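Local coordinates for protein AxyAgu115A (Amphibacillus xylanus NBRC 15112, PDB 6NPS) that is a family GH115 alpha-glucuronidase that probably hydrolyses the bonds holding glucuronic acid side groups on arabinoglucuronoxylan, at residues N578-K583 / L613-E618; G589-A594 / K604-V609. The protein carries 3 engineered substitutions. One frame throughout, in Å; residues are numbered along the deposited sequence.

Contact 1: N578-K583 / L613-E618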
loop_
_atom_site.group_PDB
_atom_site.type_symbol
_atom_site.label_atom_id
_atom_site.label_comp_id
_atom_site.label_asym_id
_atom_site.label_seq_id
_atom_site.Cartn_x
_atom_site.Cartn_y
_atom_site.Cartn_z
ATOM N N ASN A 578 -1.831 -2.725 -27.182
ATOM C CA ASN A 578 -0.862 -3.206 -26.203
ATOM C C ASN A 578 -0.115 -2.052 -25.541
ATOM O O ASN A 578 0.067 -2.019 -24.318
ATOM C CB ASN A 578 0.160 -4.105 -26.900
ATOM C CG ASN A 578 -0.194 -5.583 -26.806
ATOM O OD1 ASN A 578 -0.385 -6.122 -25.710
ATOM N ND2 ASN A 578 -0.290 -6.246 -27.971
ATOM N N LEU A 579 0.382 -1.126 -26.346
ATOM C CA LEU A 579 1.307 -0.158 -25.779
ATOM C C LEU A 579 0.588 0.948 -25.018
ATOM O O LEU A 579 1.150 1.485 -24.055
ATOM C CB LEU A 579 2.184 0.439 -26.875
ATOM C CG LEU A 579 3.111 -0.608 -27.506
ATOM C CD1 LEU A 579 4.128 0.116 -28.322
ATOM C CD2 LEU A 579 3.818 -1.460 -26.464
ATOM N N ASN A 580 -0.621 1.329 -25.438
ATOM C CA ASN A 580 -1.400 2.256 -24.616
ATOM C C ASN A 580 -1.679 1.656 -23.237
ATOM O O ASN A 580 -1.621 2.354 -22.208
ATOM C CB ASN A 580 -2.698 2.610 -25.322
ATOM C CG ASN A 580 -3.586 3.537 -24.483
ATOM O OD1 ASN A 580 -3.283 4.713 -24.339
ATOM N ND2 ASN A 580 -4.658 3.008 -23.929
ATOM N N LEU A 581 -1.948 0.348 -23.191
ATOM C CA LEU A 581 -2.209 -0.290 -21.900
ATOM C C LEU A 581 -0.952 -0.321 -21.028
ATOM O O LEU A 581 -1.035 -0.095 -19.810
ATOM C CB LEU A 581 -2.690 -1.722 -22.136
ATOM C CG LEU A 581 -3.028 -2.486 -20.849
ATOM C CD1 LEU A 581 -4.145 -3.444 -21.224
ATOM C CD2 LEU A 581 -1.824 -3.302 -20.365
ATOM N N GLN A 582 0.209 -0.662 -21.615
ATOM C CA GLN A 582 1.466 -0.619 -20.860
ATOM C C GLN A 582 1.709 0.796 -20.322
ATOM O O GLN A 582 2.005 0.986 -19.138
ATOM C CB GLN A 582 2.639 -1.047 -21.735
ATOM C CG GLN A 582 2.546 -2.442 -22.315
ATOM C CD GLN A 582 3.086 -3.489 -21.371
ATOM O OE1 GLN A 582 3.970 -3.203 -20.562
ATOM N NE2 GLN A 582 2.551 -4.706 -21.453
ATOM N N LYS A 583 1.548 1.800 -21.185
ATOM C CA LYS A 583 1.788 3.188 -20.795
ATOM C C LYS A 583 0.899 3.601 -19.636
ATOM O O LYS A 583 1.347 4.278 -18.698
ATOM C CB LYS A 583 1.545 4.080 -21.997
ATOM C CG LYS A 583 1.594 5.588 -21.738
ATOM C CD LYS A 583 1.338 6.293 -23.086
ATOM C CE LYS A 583 1.247 7.819 -22.971
ATOM N NZ LYS A 583 0.668 8.301 -24.290
ATOM N N LEU A 613 -6.839 5.295 -20.303
ATOM C CA LEU A 613 -7.980 4.396 -20.176
ATOM C C LEU A 613 -9.081 4.742 -21.181
ATOM O O LEU A 613 -9.723 3.851 -21.757
ATOM C CB LEU A 613 -8.517 4.441 -18.742
ATOM C CG LEU A 613 -9.599 3.395 -18.478
ATOM C CD1 LEU A 613 -8.960 2.015 -18.591
ATOM C CD2 LEU A 613 -10.182 3.582 -17.101
ATOM N N LYS A 614 -9.328 6.030 -21.385
ATOM C CA LYS A 614 -10.287 6.438 -22.404
ATOM C C LYS A 614 -9.853 5.987 -23.801
ATOM O O LYS A 614 -10.681 5.524 -24.609
ATOM C CB LYS A 614 -10.441 7.950 -22.362
ATOM C CG LYS A 614 -11.441 8.540 -23.332
ATOM C CD LYS A 614 -11.739 9.992 -22.914
ATOM C CE LYS A 614 -12.310 10.828 -24.066
ATOM N NZ LYS A 614 -11.546 12.100 -24.329
ATOM N N ARG A 615 -8.557 6.108 -24.111
ATOM C CA ARG A 615 -8.090 5.698 -25.432
ATOM C C ARG A 615 -8.232 4.190 -25.634
ATOM O O ARG A 615 -8.469 3.740 -26.758
ATOM C CB ARG A 615 -6.637 6.159 -25.635
ATOM C CG ARG A 615 -5.986 5.647 -26.916
ATOM C CD ARG A 615 -6.223 6.573 -28.119
ATOM N NE ARG A 615 -5.442 6.114 -29.263
ATOM C CZ ARG A 615 -5.931 5.851 -30.471
ATOM N NH1 ARG A 615 -7.142 6.222 -30.813
ATOM N NH2 ARG A 615 -5.182 5.216 -31.339
ATOM N N ASP A 616 -8.119 3.395 -24.568
ATOM C CA ASP A 616 -8.314 1.949 -24.702
ATOM C C ASP A 616 -9.729 1.619 -25.184
ATOM O O ASP A 616 -9.924 0.727 -26.020
ATOM C CB ASP A 616 -8.045 1.244 -23.365
ATOM C CG ASP A 616 -8.424 -0.248 -23.404
ATOM O OD1 ASP A 616 -7.565 -1.079 -23.782
ATOM O OD2 ASP A 616 -9.582 -0.585 -23.057
ATOM N N GLN A 617 -10.726 2.315 -24.660
ATOM C CA GLN A 617 -12.068 2.033 -25.111
ATOM C C GLN A 617 -12.311 2.584 -26.510
ATOM O O GLN A 617 -13.075 1.991 -27.279
ATOM C CB GLN A 617 -13.081 2.592 -24.110
ATOM C CG GLN A 617 -14.424 1.869 -24.171
ATOM C CD GLN A 617 -14.297 0.376 -24.519
ATOM O OE1 GLN A 617 -13.982 -0.450 -23.654
ATOM N NE2 GLN A 617 -14.562 0.028 -25.785
ATOM N N GLU A 618 -11.662 3.691 -26.866
ATOM C CA GLU A 618 -11.858 4.250 -28.196
ATOM C C GLU A 618 -11.263 3.352 -29.259
ATOM O O GLU A 618 -11.878 3.153 -30.308
ATOM C CB GLU A 618 -11.268 5.648 -28.288
ATOM C CG GLU A 618 -12.156 6.665 -27.617
ATOM C CD GLU A 618 -11.552 8.051 -27.569
ATOM O OE1 GLU A 618 -10.361 8.194 -27.934
ATOM O OE2 GLU A 618 -12.267 8.992 -27.143
HETATM O O HOH W 1 -5.153 -0.145 -24.732
#

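Contact 2: G589-A594 / K604-V609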
loop_
_atom_site.group_PDB
_atom_site.type_symbol
_atom_site.label_atom_id
_atom_site.label_comp_id
_atom_site.label_asym_id
_atom_site.label_seq_id
_atom_site.Cartn_x
_atom_site.Cartn_y
_atom_site.Cartn_z
ATOM N N GLY A 589 2.088 3.935 -12.074
ATOM C CA GLY A 589 3.191 3.753 -11.138
ATOM C C GLY A 589 3.886 5.064 -10.776
ATOM O O GLY A 589 4.169 5.313 -9.607
ATOM N N LYS A 590 4.147 5.924 -11.762
ATOM C CA LYS A 590 4.730 7.235 -11.441
ATOM C C LYS A 590 3.770 8.081 -10.615
ATOM O O LYS A 590 4.197 8.752 -9.664
ATOM C CB LYS A 590 5.112 7.972 -12.719
ATOM C CG LYS A 590 6.242 7.290 -13.517
ATOM C CD LYS A 590 6.495 8.052 -14.835
ATOM C CE LYS A 590 6.836 9.457 -14.525
ATOM N NZ LYS A 590 8.073 9.790 -15.242
ATOM N N ASN A 591 2.465 8.015 -10.939
ATOM C CA ASN A 591 1.447 8.782 -10.223
ATOM C C ASN A 591 1.416 8.398 -8.756
ATOM O O ASN A 591 1.463 9.256 -7.861
ATOM C CB ASN A 591 0.074 8.540 -10.874
ATOM C CG ASN A 591 -1.095 8.892 -9.946
ATOM O OD1 ASN A 591 -1.850 8.001 -9.513
ATOM N ND2 ASN A 591 -1.239 10.188 -9.615
ATOM N N LYS A 592 1.322 7.099 -8.493
ATOM C CA LYS A 592 1.281 6.601 -7.128
ATOM C C LYS A 592 2.542 6.977 -6.355
ATOM O O LYS A 592 2.469 7.332 -5.180
ATOM C CB LYS A 592 1.117 5.087 -7.166
ATOM C CG LYS A 592 1.054 4.377 -5.828
ATOM C CD LYS A 592 0.793 2.869 -6.077
ATOM C CE LYS A 592 0.824 2.030 -4.804
ATOM N NZ LYS A 592 2.128 1.340 -4.632
ATOM N N TYR A 593 3.711 6.833 -6.979
ATOM C CA TYR A 593 4.975 7.099 -6.290
ATOM C C TYR A 593 5.110 8.587 -5.958
ATOM O O TYR A 593 5.543 8.957 -4.856
ATOM C CB TYR A 593 6.139 6.624 -7.176
ATOM C CG TYR A 593 7.529 6.922 -6.643
ATOM C CD1 TYR A 593 8.213 5.995 -5.853
ATOM C CD2 TYR A 593 8.152 8.131 -6.918
ATOM C CE1 TYR A 593 9.510 6.259 -5.376
ATOM C CE2 TYR A 593 9.443 8.417 -6.432
ATOM C CZ TYR A 593 10.108 7.471 -5.657
ATOM O OH TYR A 593 11.373 7.747 -5.173
ATOM N N ALA A 594 4.775 9.454 -6.914
ATOM C CA ALA A 594 4.837 10.890 -6.653
ATOM C C ALA A 594 3.827 11.299 -5.593
ATOM O O ALA A 594 4.094 12.194 -4.767
ATOM C CB ALA A 594 4.579 11.659 -7.946
ATOM N N LYS A 604 -1.103 15.763 -12.432
ATOM C CA LYS A 604 -1.043 15.683 -13.885
ATOM C C LYS A 604 -0.839 14.251 -14.369
ATOM O O LYS A 604 -1.351 13.878 -15.427
ATOM C CB LYS A 604 0.085 16.578 -14.403
ATOM C CG LYS A 604 -0.393 17.545 -15.468
ATOM C CD LYS A 604 -1.278 18.645 -14.869
ATOM C CE LYS A 604 -0.446 19.658 -14.080
ATOM N NZ LYS A 604 -1.241 20.543 -13.163
ATOM N N LEU A 605 -0.085 13.442 -13.625
ATOM C CA LEU A 605 0.099 12.057 -14.037
ATOM C C LEU A 605 -1.219 11.293 -13.942
ATOM O O LEU A 605 -1.524 10.454 -14.804
ATOM C CB LEU A 605 1.189 11.401 -13.175
ATOM C CG LEU A 605 2.613 11.875 -13.431
ATOM C CD1 LEU A 605 3.584 11.393 -12.326
ATOM C CD2 LEU A 605 3.077 11.384 -14.797
ATOM N N ALA A 606 -2.047 11.610 -12.938
ATOM C CA ALA A 606 -3.338 10.928 -12.824
ATOM C C ALA A 606 -4.217 11.208 -14.040
ATOM O O ALA A 606 -4.914 10.307 -14.545
ATOM C CB ALA A 606 -4.064 11.367 -11.547
ATOM N N GLU A 607 -4.239 12.464 -14.488
ATOM C CA GLU A 607 -5.009 12.811 -15.677
ATOM C C GLU A 607 -4.481 12.072 -16.902
ATOM O O GLU A 607 -5.270 11.664 -17.761
ATOM C CB GLU A 607 -4.986 14.325 -15.906
ATOM C CG GLU A 607 -5.595 15.103 -14.742
ATOM C CD GLU A 607 -7.075 14.791 -14.477
ATOM O OE1 GLU A 607 -7.483 14.827 -13.298
ATOM O OE2 GLU A 607 -7.838 14.521 -15.433
ATOM N N GLN A 608 -3.168 11.850 -16.979
ATOM C CA GLN A 608 -2.616 11.083 -18.100
ATOM C C GLN A 608 -3.048 9.613 -18.040
ATOM O O GLN A 608 -3.324 9.003 -19.081
ATOM C CB GLN A 608 -1.093 11.229 -18.125
ATOM C CG GLN A 608 -0.707 12.631 -18.587
ATOM C CD GLN A 608 0.775 12.903 -18.470
ATOM O OE1 GLN A 608 1.489 12.217 -17.750
ATOM N NE2 GLN A 608 1.247 13.926 -19.185
ATOM N N VAL A 609 -3.136 9.034 -16.836
ATOM C CA VAL A 609 -3.618 7.661 -16.704
ATOM C C VAL A 609 -5.052 7.564 -17.190
ATOM O O VAL A 609 -5.402 6.678 -17.981
ATOM C CB VAL A 609 -3.466 7.185 -15.247
ATOM C CG1 VAL A 609 -4.137 5.783 -15.062
ATOM C CG2 VAL A 609 -1.981 7.148 -14.833
#

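Contact 1: N578-K583 / L613-E618
In the long antiparallel helical hairpin built from helices 564-596 and 601-629, N580 on the first arm meets R615 and D616 on the second. The nearest CA atoms across the contact, those of N580 and D616, are 6.9 Å apart, and the asparagine side chain fills the interval. Its CG stands anti to the backbone N (chi1 178°), which carries the amide straight across to the facing helix. There the two ends of the amide divide. OD1 rests against the aliphatic root of R615, 3.8 Å from its CG in the conformer modelled here, while ND2 lies 3.5 Å from the backbone N of D616, a packing contact and not a bond. The hydrogen bonds of ND2 go instead to the carbonyl O of C612, one turn before D616, and to a water. That water accepts from N580 ND2 at 3.3 Å and donates to D616 OD1 at 2.8 Å. Amide and carboxylate, nearly coplanar at 16°, thus face the two ends of a water bridge. OD1 of D616 also receives a bond from NE2 of H639. With a leucine in place of N580, the C612 carbonyl would probably lose its side-chain donor and the water its hold on the first helix. The arms are therefore joined here by polar chemistry: a buried amide that reaches a backbone carbonyl directly and a carboxylate through one water, while also resting on the CH2 groups of R615.

Contact 2: G589-A594 / K604-V609
ND2 of N591 is gripped by two backbone carbonyls, those of A602 and S656, so this buried amide bonds both to the first turn of helix 601-629 and to strand 655-657. On its way there it slides along A606: N591 ND2 comes to 3.6 Å from A606 CB and 3.7 Å from A606 N, both plain packing contacts. The turn of its CG anti to the backbone N, at a chi1 of 160°, directs the amide past A606. Lower on the same side chain, CB of N591 abuts CB of L605 at 3.8 Å. The main chains are close here, with 5.2 Å between the CA atoms of N591 and L605; the short helical segments approach to 8.6 Å between axes and run antiparallel at 154°. Beside this point L605 reaches over the facing helix. Its CG, anti to its own carbonyl carbon (chi1 -71°), lets CD1 settle on the backbone of that helix, 3.7 Å from K590 C, and also against K590 CB; A594 CB lies more loosely at 4.5 Å from the same methyl. K590 thus gives its CB to the apolar patch, and its chain then bends in the outer torsions to bring NZ to a salt bridge with D539 and a hydrogen bond to a glycerol, probably from the crystallisation liquor. The contact sits between two other elements: helix 537-558 meets K590 through T538 and L542, while strand 655-657 covers A606 with L655 and Y657 and, further along the hairpin, V609 with L655.

Helix 564-596 runs first through 578-583 and then through 589-594; a short turn follows, and helix 601-629 returns through 604-609 and finally 613-618. Contact 2 therefore closes the short inner loop, with 9 residues between its segments, and contact 1 the wider one, with 29, so that the two are concentric and do not cross. Their centres lie about 15 Å apart along the hairpin, and they do not touch beyond adjoining in sequence. Helix 537-558 flanks the first arm at both contacts. Strand 655-657 joins at contact 2, near the turn; helix 500-519 and, through L613, L659 of the second subunit join at contact 1, deeper along the arms.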